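Rv3651-like N-terminal domain-containing protein (Mycobacterium tuberculosis, PDB 4Q6U) is of unknown biochemical function but is built from three sensor-type domains, one GAF-like and two PAS-like, and so probably takes part in signal sensing. Local coordinates at residues I107-L111 with A211-R215; G240-V246 with A327-R333. One frame throughout, in Å; residues are numbered along the deposited sequence.

Interaction 1: I107-L111 with A211-R215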
loop_
_atom_site.group_PDB
_atom_site.type_symbol
_atom_site.label_atom_id
_atom_site.label_comp_id
_atom_site.label_asym_id
_atom_site.label_seq_id
_atom_site.Cartn_x
_atom_site.Cartn_y
_atom_site.Cartn_z
ATOM N N ILE B 107 -14.044 -19.911 18.160
ATOM C CA ILE B 107 -14.059 -21.066 17.270
ATOM C C ILE B 107 -13.091 -20.877 16.110
ATOM O O ILE B 107 -13.274 -19.986 15.272
ATOM C CB ILE B 107 -15.459 -21.357 16.706
ATOM C CG1 ILE B 107 -16.521 -21.297 17.805
ATOM C CG2 ILE B 107 -15.474 -22.732 16.037
ATOM C CD1 ILE B 107 -16.285 -22.259 18.948
ATOM N N PRO B 108 -12.046 -21.717 16.058
ATOM C CA PRO B 108 -11.092 -21.677 14.948
ATOM C C PRO B 108 -11.673 -22.381 13.730
ATOM O O PRO B 108 -12.466 -23.303 13.893
ATOM C CB PRO B 108 -9.864 -22.422 15.505
ATOM C CG PRO B 108 -10.244 -22.867 16.907
ATOM C CD PRO B 108 -11.732 -22.811 16.987
ATOM N N GLY B 109 -11.289 -21.943 12.533
ATOM C CA GLY B 109 -11.830 -22.494 11.311
ATOM C C GLY B 109 -10.723 -22.977 10.396
ATOM O O GLY B 109 -10.016 -22.171 9.791
ATOM N N PRO B 110 -10.558 -24.302 10.310
ATOM C CA PRO B 110 -9.547 -24.915 9.452
ATOM C C PRO B 110 -9.990 -24.877 7.998
ATOM O O PRO B 110 -11.180 -25.008 7.705
ATOM C CB PRO B 110 -9.470 -26.350 9.974
ATOM C CG PRO B 110 -10.838 -26.615 10.469
ATOM C CD PRO B 110 -11.395 -25.313 10.981
ATOM N N LEU B 111 -9.038 -24.650 7.106
ATOM C CA LEU B 111 -9.283 -24.733 5.671
ATOM C C LEU B 111 -7.979 -25.100 4.973
ATOM O O LEU B 111 -6.900 -25.065 5.583
ATOM C CB LEU B 111 -9.825 -23.404 5.125
ATOM C CG LEU B 111 -8.878 -22.198 5.225
ATOM C CD1 LEU B 111 -8.905 -21.394 3.935
ATOM C CD2 LEU B 111 -9.239 -21.293 6.385
ATOM N N ALA B 211 -4.502 -23.960 6.712
ATOM C CA ALA B 211 -4.738 -22.723 7.442
ATOM C C ALA B 211 -5.749 -22.863 8.577
ATOM O O ALA B 211 -6.489 -23.839 8.659
ATOM C CB ALA B 211 -5.203 -21.634 6.462
HETATM N N MSE B 212 -5.758 -21.881 9.466
HETATM C CA MSE B 212 -6.856 -21.710 10.401
HETATM C C MSE B 212 -7.218 -20.244 10.448
HETATM O O MSE B 212 -6.325 -19.398 10.510
HETATM C CB MSE B 212 -6.485 -22.197 11.807
HETATM C CG MSE B 212 -6.161 -23.653 11.891
HETATM SE SE MSE B 212 -5.735 -24.090 13.740
HETATM C CE MSE B 212 -3.948 -23.291 13.852
ATOM N N ASN B 213 -8.508 -19.921 10.404
ATOM C CA ASN B 213 -8.887 -18.555 10.740
ATOM C C ASN B 213 -9.662 -18.484 12.052
ATOM O O ASN B 213 -9.940 -19.511 12.693
ATOM C CB ASN B 213 -9.679 -17.896 9.587
ATOM C CG ASN B 213 -11.058 -18.508 9.367
ATOM O OD1 ASN B 213 -11.570 -19.268 10.193
ATOM N ND2 ASN B 213 -11.677 -18.151 8.244
ATOM N N TRP B 214 -9.966 -17.258 12.462
ATOM C CA TRP B 214 -10.821 -16.991 13.606
ATOM C C TRP B 214 -11.325 -15.557 13.472
ATOM O O TRP B 214 -10.674 -14.725 12.832
ATOM C CB TRP B 214 -10.072 -17.191 14.932
ATOM C CG TRP B 214 -8.924 -16.242 15.154
ATOM C CD1 TRP B 214 -8.959 -15.048 15.823
ATOM C CD2 TRP B 214 -7.570 -16.421 14.728
ATOM N NE1 TRP B 214 -7.710 -14.470 15.834
ATOM C CE2 TRP B 214 -6.839 -15.290 15.164
ATOM C CE3 TRP B 214 -6.904 -17.422 14.015
ATOM C CZ2 TRP B 214 -5.477 -15.139 14.914
ATOM C CZ3 TRP B 214 -5.546 -17.269 13.762
ATOM C CH2 TRP B 214 -4.849 -16.133 14.211
ATOM N N ARG B 215 -12.490 -15.271 14.042
ATOM C CA ARG B 215 -13.020 -13.915 14.018
ATOM C C ARG B 215 -12.228 -13.075 15.022
ATOM O O ARG B 215 -12.108 -13.456 16.189
ATOM C CB ARG B 215 -14.517 -13.902 14.346
ATOM C CG ARG B 215 -15.170 -12.520 14.269
ATOM C CD ARG B 215 -15.379 -12.088 12.816
ATOM N NE ARG B 215 -16.251 -13.029 12.113
ATOM C CZ ARG B 215 -17.570 -12.894 12.037
ATOM N NH1 ARG B 215 -18.160 -11.857 12.615
ATOM N NH2 ARG B 215 -18.300 -13.790 11.386
HETATM O O HOH W 1 -13.856 -17.346 15.663
#
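Leu111 and Ala211 meet on one face of this antiparallel pair, and Asn213 stands on the same face, opposite Gly109. Leu111 CG sits 3.9 Å from Ala211 CB; chi1 of 64° brings it against that methyl, with CD2 alongside at 4.1 Å. The Asn213 amide folds back over Gly109, with OD1 3.4 Å from Gly109 CA. OD1 and Gly109 O, two acceptors 3.3 Å apart, gain nothing from each other; Asn129 ND2 donates to OD1, and Asn213 ND2 reaches Ser126 O. On the other face the Pro110 ring and the selenomethionine Met212 turn toward the N-terminal sheet, where both touch His89. Gly109 and Asn213 exchange backbone bonds in both directions, N to O 2.8 Å each way, and a second, slightly longer pair links Leu111 and Ala211. Past the pairing, a water donates to Ile107 O and accepts from Arg215 N. These strands belong to the PAS-like middle domain. Gly109 and Leu111, in the hydrogen-bonded positions, give their N-H groups to 211-215; Pro108 and Pro110, which have none to give, approach by CA-H...O contacts, such as Pro110 CA to Ala211 O at 3.3 Å.

Interaction 2: G240-V246 with A327-R333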
loop_
_atom_site.group_PDB
_atom_site.type_symbol
_atom_site.label_atom_id
_atom_site.label_comp_id
_atom_site.label_asym_id
_atom_site.label_seq_id
_atom_site.Cartn_x
_atom_site.Cartn_y
_atom_site.Cartn_z
ATOM N N GLY B 240 -19.352 -3.760 -17.725
ATOM C CA GLY B 240 -19.307 -4.901 -18.617
ATOM C C GLY B 240 -17.982 -5.636 -18.576
ATOM O O GLY B 240 -17.847 -6.713 -19.149
ATOM N N VAL B 241 -16.990 -5.046 -17.912
ATOM C CA VAL B 241 -15.680 -5.667 -17.826
ATOM C C VAL B 241 -15.399 -6.133 -16.407
ATOM O O VAL B 241 -15.566 -5.381 -15.450
ATOM C CB VAL B 241 -14.566 -4.717 -18.269
ATOM C CG1 VAL B 241 -13.211 -5.427 -18.203
ATOM C CG2 VAL B 241 -14.842 -4.178 -19.680
ATOM N N HIS B 242 -14.959 -7.378 -16.279
ATOM C CA HIS B 242 -14.683 -7.945 -14.965
ATOM C C HIS B 242 -13.231 -8.405 -14.864
ATOM O O HIS B 242 -12.814 -9.341 -15.552
ATOM C CB HIS B 242 -15.640 -9.097 -14.692
ATOM C CG HIS B 242 -17.083 -8.693 -14.693
ATOM N ND1 HIS B 242 -17.816 -8.557 -13.532
ATOM C CD2 HIS B 242 -17.921 -8.394 -15.709
ATOM C CE1 HIS B 242 -19.049 -8.195 -13.841
ATOM N NE2 HIS B 242 -19.142 -8.084 -15.152
ATOM N N ARG B 243 -12.465 -7.728 -14.011
ATOM C CA ARG B 243 -11.042 -8.023 -13.838
ATOM C C ARG B 243 -10.769 -9.057 -12.756
ATOM O O ARG B 243 -11.467 -9.106 -11.745
ATOM C CB ARG B 243 -10.285 -6.740 -13.529
ATOM C CG ARG B 243 -10.288 -5.751 -14.716
ATOM C CD ARG B 243 -9.701 -4.388 -14.249
ATOM N NE ARG B 243 -10.506 -3.798 -13.190
ATOM C CZ ARG B 243 -10.170 -2.697 -12.528
ATOM N NH1 ARG B 243 -9.043 -2.065 -12.826
ATOM N NH2 ARG B 243 -10.966 -2.231 -11.577
ATOM N N ALA B 244 -9.738 -9.869 -12.976
ATOM C CA ALA B 244 -9.393 -10.951 -12.063
ATOM C C ALA B 244 -7.908 -11.232 -12.130
ATOM O O ALA B 244 -7.261 -10.920 -13.123
ATOM C CB ALA B 244 -10.177 -12.212 -12.402
ATOM N N LEU B 245 -7.369 -11.825 -11.070
ATOM C CA LEU B 245 -6.019 -12.352 -11.128
ATOM C C LEU B 245 -6.110 -13.847 -11.359
ATOM O O LEU B 245 -6.968 -14.512 -10.780
ATOM C CB LEU B 245 -5.248 -12.048 -9.854
ATOM C CG LEU B 245 -5.055 -10.552 -9.591
ATOM C CD1 LEU B 245 -4.488 -10.344 -8.207
ATOM C CD2 LEU B 245 -4.122 -9.980 -10.649
ATOM N N VAL B 246 -5.240 -14.368 -12.218
ATOM C CA VAL B 246 -5.248 -15.792 -12.531
ATOM C C VAL B 246 -3.840 -16.382 -12.516
ATOM O O VAL B 246 -2.852 -15.658 -12.678
ATOM C CB VAL B 246 -5.886 -16.067 -13.913
ATOM C CG1 VAL B 246 -7.210 -15.328 -14.048
ATOM C CG2 VAL B 246 -4.930 -15.684 -15.039
ATOM N N ALA B 327 1.742 -13.329 -11.991
ATOM C CA ALA B 327 0.351 -13.742 -12.091
ATOM C C ALA B 327 -0.273 -13.024 -13.265
ATOM O O ALA B 327 0.301 -12.060 -13.786
ATOM C CB ALA B 327 -0.409 -13.438 -10.805
ATOM N N GLY B 328 -1.442 -13.487 -13.698
ATOM C CA GLY B 328 -2.119 -12.840 -14.811
ATOM C C GLY B 328 -3.197 -11.877 -14.351
ATOM O O GLY B 328 -4.040 -12.223 -13.526
ATOM N N LEU B 329 -3.152 -10.651 -14.856
ATOM C CA LEU B 329 -4.277 -9.752 -14.696
ATOM C C LEU B 329 -5.144 -9.914 -15.927
ATOM O O LEU B 329 -4.724 -9.586 -17.038
ATOM C CB LEU B 329 -3.835 -8.298 -14.542
ATOM C CG LEU B 329 -4.994 -7.309 -14.671
ATOM C CD1 LEU B 329 -5.957 -7.485 -13.511
ATOM C CD2 LEU B 329 -4.506 -5.875 -14.773
ATOM N N VAL B 330 -6.346 -10.431 -15.733
ATOM C CA VAL B 330 -7.228 -10.697 -16.851
ATOM C C VAL B 330 -8.448 -9.790 -16.812
ATOM O O VAL B 330 -9.063 -9.633 -15.765
ATOM C CB VAL B 330 -7.684 -12.178 -16.849
ATOM C CG1 VAL B 330 -8.705 -12.401 -17.914
ATOM C CG2 VAL B 330 -6.489 -13.097 -17.060
ATOM N N ALA B 331 -8.780 -9.185 -17.951
ATOM C CA ALA B 331 -10.002 -8.397 -18.082
ATOM C C ALA B 331 -11.016 -9.154 -18.933
ATOM O O ALA B 331 -10.768 -9.430 -20.098
ATOM C CB ALA B 331 -9.706 -7.035 -18.689
ATOM N N LEU B 332 -12.157 -9.479 -18.343
ATOM C CA LEU B 332 -13.158 -10.306 -19.012
ATOM C C LEU B 332 -14.391 -9.542 -19.423
ATOM O O LEU B 332 -14.994 -8.847 -18.614
ATOM C CB LEU B 332 -13.592 -11.439 -18.098
ATOM C CG LEU B 332 -12.469 -12.280 -17.524
ATOM C CD1 LEU B 332 -13.029 -13.098 -16.391
ATOM C CD2 LEU B 332 -11.996 -13.178 -18.621
ATOM N N ARG B 333 -14.804 -9.728 -20.668
ATOM C CA ARG B 333 -16.048 -9.151 -21.137
ATOM C C ARG B 333 -16.631 -9.960 -22.298
ATOM O O ARG B 333 -15.954 -10.794 -22.895
ATOM C CB ARG B 333 -15.835 -7.690 -21.561
ATOM C CG ARG B 333 -14.953 -7.505 -22.799
ATOM C CD ARG B 333 -15.000 -6.051 -23.326
ATOM N NE ARG B 333 -13.995 -5.776 -24.362
ATOM C CZ ARG B 333 -14.035 -6.265 -25.596
ATOM N NH1 ARG B 333 -15.025 -7.068 -25.967
ATOM N NH2 ARG B 333 -13.081 -5.958 -26.468
#
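Val246 and Val330 cross at about a right angle, methyl against methyl, with Val246 CG2 3.6 Å from Val330 CG2. Val246 is worth following outward. Its CB leaves the strand on the face shared with Ala244 and Val330. From there CG1, anti to the carbonyl carbon at chi1 -48°, packs 3.8 Å from Val330 CG2. The other branch, CG2, meets that same methyl and also comes within 3.9 Å of Gly328 O. Gly328, paired with Val246, places no side chain beside that branch. Further along this face, Leu332 CB comes to 3.4 Å from His242 O, while the His242 ring meets Phe263 nearly perpendicularly and uses ND1 to bind Gln259 O.

Strand 325-333 is the middle of a five-stranded antiparallel sheet and 242-246 lies beside it, second from the edge; the order 2-1-5-4-3 is the PAS topology, here in the C-terminal PAS-like domain. Six backbone bonds join them, two for each of the pairs His242-Leu332, Ala244-Val330 and Val246-Gly328. The one from Val330 N to Ala244 O is nearly linear, 176° at the hydrogen.

On the opposite face Leu245 CD2 lies 4.2 Å from Leu329 CD1, and Leu329 also packs on Leu236 of the second subunit. Arg243 starts on this face but bends at chi3 and carries its guanidinium away to Asp258, in a salt bridge, and to Leu233 O. At the Gly240 end Val241 and Arg333 run side by side, CG2 of the valine 4.1 Å from CD of the arginine, whose tip continues to a salt bridge with Glu339.

In the fold
Running from the N terminus, the chain first completes the GAF-like sheet, then enters interaction 1 at 107-111. The first strand of the middle domain pairs there with its last, 206-215, closing a loop of 99 residues; side chains of the same two segments also pack on strands 14-17 and 88-97, tying the middle domain to the N-terminal one. Only after that loop is shut does interaction 2 open at 240-246, again joining a domain's first strand to its last and enclosing 80 residues. The two closures therefore follow in series, neither nested nor crossed. Their centres lie 29 Å apart, with nearest atoms about 16 Å apart, and each ties together its own PAS-like sheet.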